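Local structure of probable molybdopterin-guanine dinucleotide biosynthesis protein A (Aquifex aeolicus, 2E8B) at residues G39-V42 and I43-V46; D63-K66 and F67-L70; E176-R179 and Y180-L183. The protein probably transfers GMP from GTP to molybdenum-bound molybdopterin, using magnesium, to make the molybdopterin guanine dinucleotide form of the molybdenum cofactor. One frame throughout, in Å; residues are numbered along the deposited sequence.

Interaction 1 of 3, residues G39-V42 and I43-V46; sequences GKKV and IERV
K41 and E44 form the charged pair of this contact, about one helical turn apart. Their side chains run side by side and point the same way. K41 NZ donates to E44 OE1 at 3.1 Å, and the oxygen takes it on its syn lone pair, the side of OE2. The lysine has to bend to arrive there: chi2 (-63°) and chi3 (-61°) both fold the chain, and CE also comes to 3.6 Å from E44 OE1. The glutamate reaches with an extended chain. A water bridges the same oxygen to the backbone, donating to K41 O at 2.8 Å. E44 OE1 therefore has a lysine and a water as partners.

The side chain of R45 folds back toward the preceding turn. The bend at chi3 (-67°) lays its guanidinium near V42, whose CA sits over one face, toward the rim. R45 NH2 is 3.7 Å from V42 CG2, and NH1 is 3.8 Å from K41 CB. NH2 also donates to P108 O, which is likely to limit rotation of the group.

The backbone bonds are those of an alpha helix. I43 N binds G39 O, E44 N binds K40 O, R45 N binds K41 O, and V46 N binds V42 O at 3.0 Å.

The apolar pair is V42 CG1 and V46 CG2, 4.5 Å apart. The I43 methyl CG2 is in close contact with a carbonyl oxygen, K40 O, at 3.3 Å. The I43 side chain also meets V19 and A21, and V46 meets V19.

The helix thus has a charged outer side and an aliphatic side against strand 16-22. This is the packing of a beta-alpha-beta crossover, here strand 16-22, helix 32-51 and strand 56-61 of the nucleotidyltransferase domain, beside A21, a predicted GTP-binding residue.

Interaction 2 of 3, residues D63-K66 and F67-L70; sequences DREK and FSFL
K66 lies along the ring of its own neighbour, F67, and ends with its amine at the ring's far end. NZ is 3.2 Å from F67 CZ. The two side chains point the same way. The lysine is extended until chi4 (-67°), where the last bond turns NZ toward CZ. Further back, K66 CG makes a CH-pi contact over the face, 4.2 Å from the F67 centroid and 27° off the ring normal.

The chain here is an Asx motif leading into 3-10 turns, in the loop between strands 56-61 and 74-76. D63 OD1 accepts from K66 N at 3.1 Å, from above the carboxylate plane. D63 also touches F67 through its backbone: D63 O lies at the ring edge, 3.4 Å from CD2. F67 is thus lined by peptide and lysine atoms. It also packs on A61 and on I43 of helix 32-51, close to A21, a predicted GTP-binding residue.

Backbone bonds set the turns. F67 N donates to R64 O at 3.1 Å. S68 N gives E65 O a nearly straight but weak bond of 3.2 Å. S68 OG lies close to the same carbonyl and to the E65 carboxylate. The guanidinium of R64 serves elsewhere, with NH2 donating to V74 O.

K66 O meets both phenylalanines. It sits over a face of F67 and at the edge of F69, in plane, 3.4 Å from CE2. F69 reaches it because chi1 (74°) places CG between the backbone N and the carbonyl carbon. That ring also packs against K40 and I43. A water donates to R64 O at 2.7 Å and makes a weak contact with S68 OG.

Interaction 3 of 3, residues E176-R179 and Y180-L183; sequences EELR and YTLL
T181 packs against the carbonyl oxygen of L178, three residues back. Its CB is 3.3 Å from L178 O. At CB the side chain divides. With chi1 at 68°, OG1 stands between the backbone N and the carbonyl carbon and points back down the turn. It donates to L178 O over a short 2.5 Å, in the carbonyl plane. OG1 is also hydrogen-bonded to T114 OG1. The other branch, CG2, lies 3.4 Å from L178 O and 4.1 Å from L178 CD2. It also lies over one face of the Y180 ring, offset toward its rim.

This is a short 3-10 turn in the loop that follows strand 170-173. T181 N donates to the same L178 O at 3.0 Å, but from above the carbonyl plane. Side chain and backbone thus grip one oxygen from two directions. L182 N repeats the backbone bond to R179 O at 3.1 Å. With a valine here, L178 O would probably keep the tilted backbone bond but lose the in-plane one, and T114 OG1 would be left without this partner.

At the edge of the Y180 ring, E177 O lies in plane, 3.3 Å from CE1. The L182 side chain touches T131, V138 and I174. R179 NH2 forms a salt bridge with E132, while R179 NE and E176 OE1, 3.5 Å apart, attract by charge alone.

Overall arrangement
From the N terminus the three contacts come in series, and none nests in or crosses another. Each closes only a local turn. Interaction 1 lies in helix 32-51. The chain then runs through strand 56-61 into interaction 2, a loop that comes back onto the same helix. There L70 CD2 is 3.6 Å from E44 CA. Interactions 1 and 2 thus join helix and loop beside the predicted GTP site. Residues 176-183 come much later, after strand 170-173. T181, through T114, connects that loop to helix 112-120. The centre of interaction 3 is about 17 Å from that of interaction 1 and about 29 Å from that of interaction 2, and it touches neither.

Interaction 1 of 3, residues G39-V42 and I43-V46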
loop_
_atom_site.group_PDB
_atom_site.type_symbol
_atom_site.label_atom_id
_atom_site.label_comp_id
_atom_site.label_asym_id
_atom_site.label_seq_id
_atom_site.Cartn_x
_atom_site.Cartn_y
_atom_site.Cartn_z
ATOM N N GLY A 39 -15.179 -1.266 -5.901
ATOM C CA GLY A 39 -13.734 -1.227 -5.755
ATOM C C GLY A 39 -13.065 -0.031 -6.412
ATOM O O GLY A 39 -12.006 0.414 -5.967
ATOM N N LYS A 40 -13.666 0.495 -7.475
ATOM C CA LYS A 40 -13.094 1.654 -8.153
ATOM C C LYS A 40 -13.263 2.904 -7.296
ATOM O O LYS A 40 -12.373 3.746 -7.241
ATOM C CB LYS A 40 -13.766 1.880 -9.508
ATOM C CG LYS A 40 -13.547 0.772 -10.516
ATOM C CD LYS A 40 -14.396 1.015 -11.754
ATOM C CE LYS A 40 -14.479 -0.229 -12.626
ATOM N NZ LYS A 40 -15.430 -0.028 -13.758
ATOM N N LYS A 41 -14.413 3.026 -6.638
ATOM C CA LYS A 41 -14.674 4.174 -5.776
ATOM C C LYS A 41 -13.762 4.078 -4.562
ATOM O O LYS A 41 -13.292 5.087 -4.035
ATOM C CB LYS A 41 -16.134 4.176 -5.312
ATOM C CG LYS A 41 -17.142 4.387 -6.428
ATOM C CD LYS A 41 -16.974 5.751 -7.079
ATOM C CE LYS A 41 -17.200 6.886 -6.088
ATOM N NZ LYS A 41 -17.176 8.222 -6.754
ATOM N N VAL A 42 -13.522 2.848 -4.124
ATOM C CA VAL A 42 -12.665 2.613 -2.973
ATOM C C VAL A 42 -11.231 3.071 -3.238
ATOM O O VAL A 42 -10.672 3.838 -2.453
ATOM C CB VAL A 42 -12.663 1.119 -2.576
ATOM C CG1 VAL A 42 -11.614 0.865 -1.496
ATOM C CG2 VAL A 42 -14.044 0.714 -2.066
ATOM N N ILE A 43 -10.630 2.628 -4.341
ATOM C CA ILE A 43 -9.253 3.038 -4.610
ATOM C C ILE A 43 -9.180 4.539 -4.863
ATOM O O ILE A 43 -8.179 5.187 -4.544
ATOM C CB ILE A 43 -8.621 2.267 -5.802
ATOM C CG1 ILE A 43 -7.110 2.525 -5.823
ATOM C CG2 ILE A 43 -9.240 2.707 -7.121
ATOM C CD1 ILE A 43 -6.344 1.678 -6.827
ATOM N N GLU A 44 -10.243 5.095 -5.432
ATOM C CA GLU A 44 -10.287 6.528 -5.686
ATOM C C GLU A 44 -10.179 7.244 -4.341
ATOM O O GLU A 44 -9.426 8.208 -4.195
ATOM C CB GLU A 44 -11.605 6.901 -6.369
ATOM C CG GLU A 44 -11.719 8.363 -6.768
ATOM C CD GLU A 44 -13.045 8.673 -7.446
ATOM O OE1 GLU A 44 -14.097 8.553 -6.790
ATOM O OE2 GLU A 44 -13.033 9.031 -8.639
ATOM N N ARG A 45 -10.927 6.759 -3.355
ATOM C CA ARG A 45 -10.900 7.357 -2.029
ATOM C C ARG A 45 -9.536 7.205 -1.363
ATOM O O ARG A 45 -9.042 8.139 -0.725
ATOM C CB ARG A 45 -11.976 6.738 -1.136
ATOM C CG ARG A 45 -13.403 7.016 -1.590
ATOM C CD ARG A 45 -14.377 6.950 -0.420
ATOM N NE ARG A 45 -14.520 5.603 0.130
ATOM C CZ ARG A 45 -15.232 4.632 -0.436
ATOM N NH1 ARG A 45 -15.877 4.850 -1.576
ATOM N NH2 ARG A 45 -15.301 3.439 0.140
ATOM N N VAL A 46 -8.927 6.032 -1.506
ATOM C CA VAL A 46 -7.620 5.791 -0.907
ATOM C C VAL A 46 -6.597 6.740 -1.517
ATOM O O VAL A 46 -5.741 7.278 -0.816
ATOM C CB VAL A 46 -7.149 4.339 -1.135
ATOM C CG1 VAL A 46 -5.718 4.168 -0.645
ATOM C CG2 VAL A 46 -8.068 3.376 -0.399
HETATM O O HOH W 1 -14.422 7.609 -4.495
#

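Interaction 2 of 3, residues D63-K66 and F67-L70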
loop_
_atom_site.group_PDB
_atom_site.type_symbol
_atom_site.label_atom_id
_atom_site.label_comp_id
_atom_site.label_asym_id
_atom_site.label_seq_id
_atom_site.Cartn_x
_atom_site.Cartn_y
_atom_site.Cartn_z
ATOM N N ASP A 63 -1.991 -2.380 -15.538
ATOM C CA ASP A 63 -2.631 -1.774 -16.704
ATOM C C ASP A 63 -2.872 -0.284 -16.462
ATOM O O ASP A 63 -3.686 0.093 -15.619
ATOM C CB ASP A 63 -3.963 -2.477 -16.979
ATOM C CG ASP A 63 -4.532 -2.141 -18.343
ATOM O OD1 ASP A 63 -4.579 -0.949 -18.696
ATOM O OD2 ASP A 63 -4.944 -3.074 -19.060
ATOM N N ARG A 64 -2.169 0.562 -17.206
ATOM C CA ARG A 64 -2.304 2.005 -17.045
ATOM C C ARG A 64 -3.683 2.555 -17.425
ATOM O O ARG A 64 -4.269 3.335 -16.674
ATOM C CB ARG A 64 -1.214 2.726 -17.849
ATOM C CG ARG A 64 -1.269 4.241 -17.737
ATOM C CD ARG A 64 -0.020 4.916 -18.294
ATOM N NE ARG A 64 1.140 4.764 -17.415
ATOM C CZ ARG A 64 2.194 3.997 -17.686
ATOM N NH1 ARG A 64 2.242 3.305 -18.816
ATOM N NH2 ARG A 64 3.203 3.928 -16.829
ATOM N N GLU A 65 -4.210 2.155 -18.577
ATOM C CA GLU A 65 -5.519 2.656 -19.000
ATOM C C GLU A 65 -6.649 2.235 -18.065
ATOM O O GLU A 65 -7.665 2.921 -17.958
ATOM C CB GLU A 65 -5.826 2.202 -20.430
ATOM C CG GLU A 65 -5.133 3.041 -21.489
ATOM C CD GLU A 65 -5.525 4.508 -21.405
ATOM O OE1 GLU A 65 -6.736 4.804 -21.491
ATOM O OE2 GLU A 65 -4.624 5.362 -21.255
ATOM N N LYS A 66 -6.462 1.109 -17.387
ATOM C CA LYS A 66 -7.455 0.593 -16.458
ATOM C C LYS A 66 -7.671 1.566 -15.300
ATOM O O LYS A 66 -8.718 1.546 -14.657
ATOM C CB LYS A 66 -6.997 -0.769 -15.926
ATOM C CG LYS A 66 -7.919 -1.410 -14.899
ATOM C CD LYS A 66 -7.435 -2.815 -14.561
ATOM C CE LYS A 66 -8.379 -3.536 -13.613
ATOM N NZ LYS A 66 -8.421 -2.919 -12.262
ATOM N N PHE A 67 -6.682 2.419 -15.045
ATOM C CA PHE A 67 -6.773 3.385 -13.954
ATOM C C PHE A 67 -6.665 4.838 -14.393
ATOM O O PHE A 67 -6.329 5.717 -13.596
ATOM C CB PHE A 67 -5.712 3.065 -12.897
ATOM C CG PHE A 67 -5.954 1.767 -12.202
ATOM C CD1 PHE A 67 -6.886 1.681 -11.174
ATOM C CD2 PHE A 67 -5.319 0.608 -12.633
ATOM C CE1 PHE A 67 -7.190 0.460 -10.586
ATOM C CE2 PHE A 67 -5.616 -0.623 -12.052
ATOM C CZ PHE A 67 -6.554 -0.698 -11.027
ATOM N N SER A 68 -6.959 5.092 -15.663
ATOM C CA SER A 68 -6.908 6.449 -16.181
ATOM C C SER A 68 -7.946 7.303 -15.464
ATOM O O SER A 68 -7.782 8.514 -15.339
ATOM C CB SER A 68 -7.193 6.458 -17.684
ATOM O OG SER A 68 -6.263 5.659 -18.387
ATOM N N PHE A 69 -9.012 6.661 -14.989
ATOM C CA PHE A 69 -10.086 7.371 -14.304
ATOM C C PHE A 69 -9.649 8.041 -13.004
ATOM O O PHE A 69 -10.370 8.876 -12.462
ATOM C CB PHE A 69 -11.265 6.423 -14.038
ATOM C CG PHE A 69 -11.024 5.429 -12.931
ATOM C CD1 PHE A 69 -11.336 5.747 -11.613
ATOM C CD2 PHE A 69 -10.493 4.170 -13.210
ATOM C CE1 PHE A 69 -11.128 4.827 -10.585
ATOM C CE2 PHE A 69 -10.279 3.241 -12.190
ATOM C CZ PHE A 69 -10.600 3.572 -10.873
ATOM N N LEU A 70 -8.469 7.679 -12.505
ATOM C CA LEU A 70 -7.959 8.265 -11.269
ATOM C C LEU A 70 -7.213 9.572 -11.514
ATOM O O LEU A 70 -6.905 10.297 -10.569
ATOM C CB LEU A 70 -7.029 7.276 -10.554
ATOM C CG LEU A 70 -7.693 6.038 -9.948
ATOM C CD1 LEU A 70 -6.623 5.129 -9.357
ATOM C CD2 LEU A 70 -8.684 6.459 -8.870
HETATM O O HOH W 2 -3.511 5.917 -16.415
#

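Interaction 3 of 3, residues E176-R179 and Y180-L183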
loop_
_atom_site.group_PDB
_atom_site.type_symbol
_atom_site.label_atom_id
_atom_site.label_comp_id
_atom_site.label_asym_id
_atom_site.label_seq_id
_atom_site.Cartn_x
_atom_site.Cartn_y
_atom_site.Cartn_z
ATOM N N GLU A 176 -7.506 2.092 19.093
ATOM C CA GLU A 176 -8.847 1.531 19.018
ATOM C C GLU A 176 -9.796 2.245 18.057
ATOM O O GLU A 176 -10.455 1.600 17.238
ATOM C CB GLU A 176 -9.467 1.493 20.420
ATOM C CG GLU A 176 -10.957 1.169 20.464
ATOM C CD GLU A 176 -11.313 -0.148 19.801
ATOM O OE1 GLU A 176 -10.424 -1.007 19.641
ATOM O OE2 GLU A 176 -12.498 -0.332 19.453
ATOM N N GLU A 177 -9.856 3.570 18.136
ATOM C CA GLU A 177 -10.769 4.312 17.282
ATOM C C GLU A 177 -10.383 4.423 15.812
ATOM O O GLU A 177 -11.115 5.014 15.024
ATOM C CB GLU A 177 -11.036 5.695 17.883
ATOM C CG GLU A 177 -11.804 5.604 19.203
ATOM C CD GLU A 177 -12.481 6.903 19.594
ATOM O OE1 GLU A 177 -13.098 7.542 18.717
ATOM O OE2 GLU A 177 -12.412 7.275 20.785
ATOM N N LEU A 178 -9.248 3.840 15.440
ATOM C CA LEU A 178 -8.804 3.872 14.051
ATOM C C LEU A 178 -8.721 2.467 13.471
ATOM O O LEU A 178 -8.419 2.291 12.295
ATOM C CB LEU A 178 -7.430 4.543 13.930
ATOM C CG LEU A 178 -7.370 6.056 14.148
ATOM C CD1 LEU A 178 -5.943 6.539 13.945
ATOM C CD2 LEU A 178 -8.311 6.752 13.177
ATOM N N ARG A 179 -8.998 1.457 14.289
ATOM C CA ARG A 179 -8.910 0.089 13.797
ATOM C C ARG A 179 -9.872 -0.204 12.653
ATOM O O ARG A 179 -9.536 -0.945 11.731
ATOM C CB ARG A 179 -9.127 -0.894 14.948
ATOM C CG ARG A 179 -7.921 -0.987 15.888
ATOM C CD ARG A 179 -8.293 -1.551 17.244
ATOM N NE ARG A 179 -8.854 -2.898 17.179
ATOM C CZ ARG A 179 -8.143 -4.018 17.262
ATOM N NH1 ARG A 179 -6.827 -3.971 17.413
ATOM N NH2 ARG A 179 -8.755 -5.193 17.211
ATOM N N TYR A 180 -11.058 0.393 12.695
ATOM C CA TYR A 180 -12.041 0.157 11.643
ATOM C C TYR A 180 -11.585 0.700 10.290
ATOM O O TYR A 180 -12.079 0.272 9.247
ATOM C CB TYR A 180 -13.389 0.783 12.032
ATOM C CG TYR A 180 -13.484 2.270 11.774
ATOM C CD1 TYR A 180 -12.949 3.189 12.673
ATOM C CD2 TYR A 180 -14.103 2.758 10.621
ATOM C CE1 TYR A 180 -13.023 4.560 12.431
ATOM C CE2 TYR A 180 -14.184 4.125 10.372
ATOM C CZ TYR A 180 -13.641 5.020 11.281
ATOM O OH TYR A 180 -13.715 6.373 11.048
ATOM N N THR A 181 -10.631 1.628 10.303
ATOM C CA THR A 181 -10.153 2.218 9.058
ATOM C C THR A 181 -9.337 1.232 8.232
ATOM O O THR A 181 -8.978 1.523 7.092
ATOM C CB THR A 181 -9.284 3.476 9.315
ATOM O OG1 THR A 181 -8.055 3.099 9.946
ATOM C CG2 THR A 181 -10.032 4.463 10.207
ATOM N N LEU A 182 -9.057 0.065 8.800
ATOM C CA LEU A 182 -8.270 -0.955 8.107
ATOM C C LEU A 182 -9.099 -2.133 7.600
ATOM O O LEU A 182 -8.553 -3.122 7.107
ATOM C CB LEU A 182 -7.159 -1.460 9.036
ATOM C CG LEU A 182 -6.003 -0.463 9.182
ATOM C CD1 LEU A 182 -5.345 -0.592 10.540
ATOM C CD2 LEU A 182 -4.998 -0.700 8.068
ATOM N N LEU A 183 -10.418 -2.032 7.716
ATOM C CA LEU A 183 -11.285 -3.115 7.258
ATOM C C LEU A 183 -11.353 -3.164 5.732
ATOM O O LEU A 183 -11.047 -2.184 5.053
ATOM C CB LEU A 183 -12.695 -2.933 7.829
ATOM C CG LEU A 183 -12.846 -3.028 9.350
ATOM C CD1 LEU A 183 -14.263 -2.650 9.756
ATOM C CD2 LEU A 183 -12.518 -4.439 9.804
#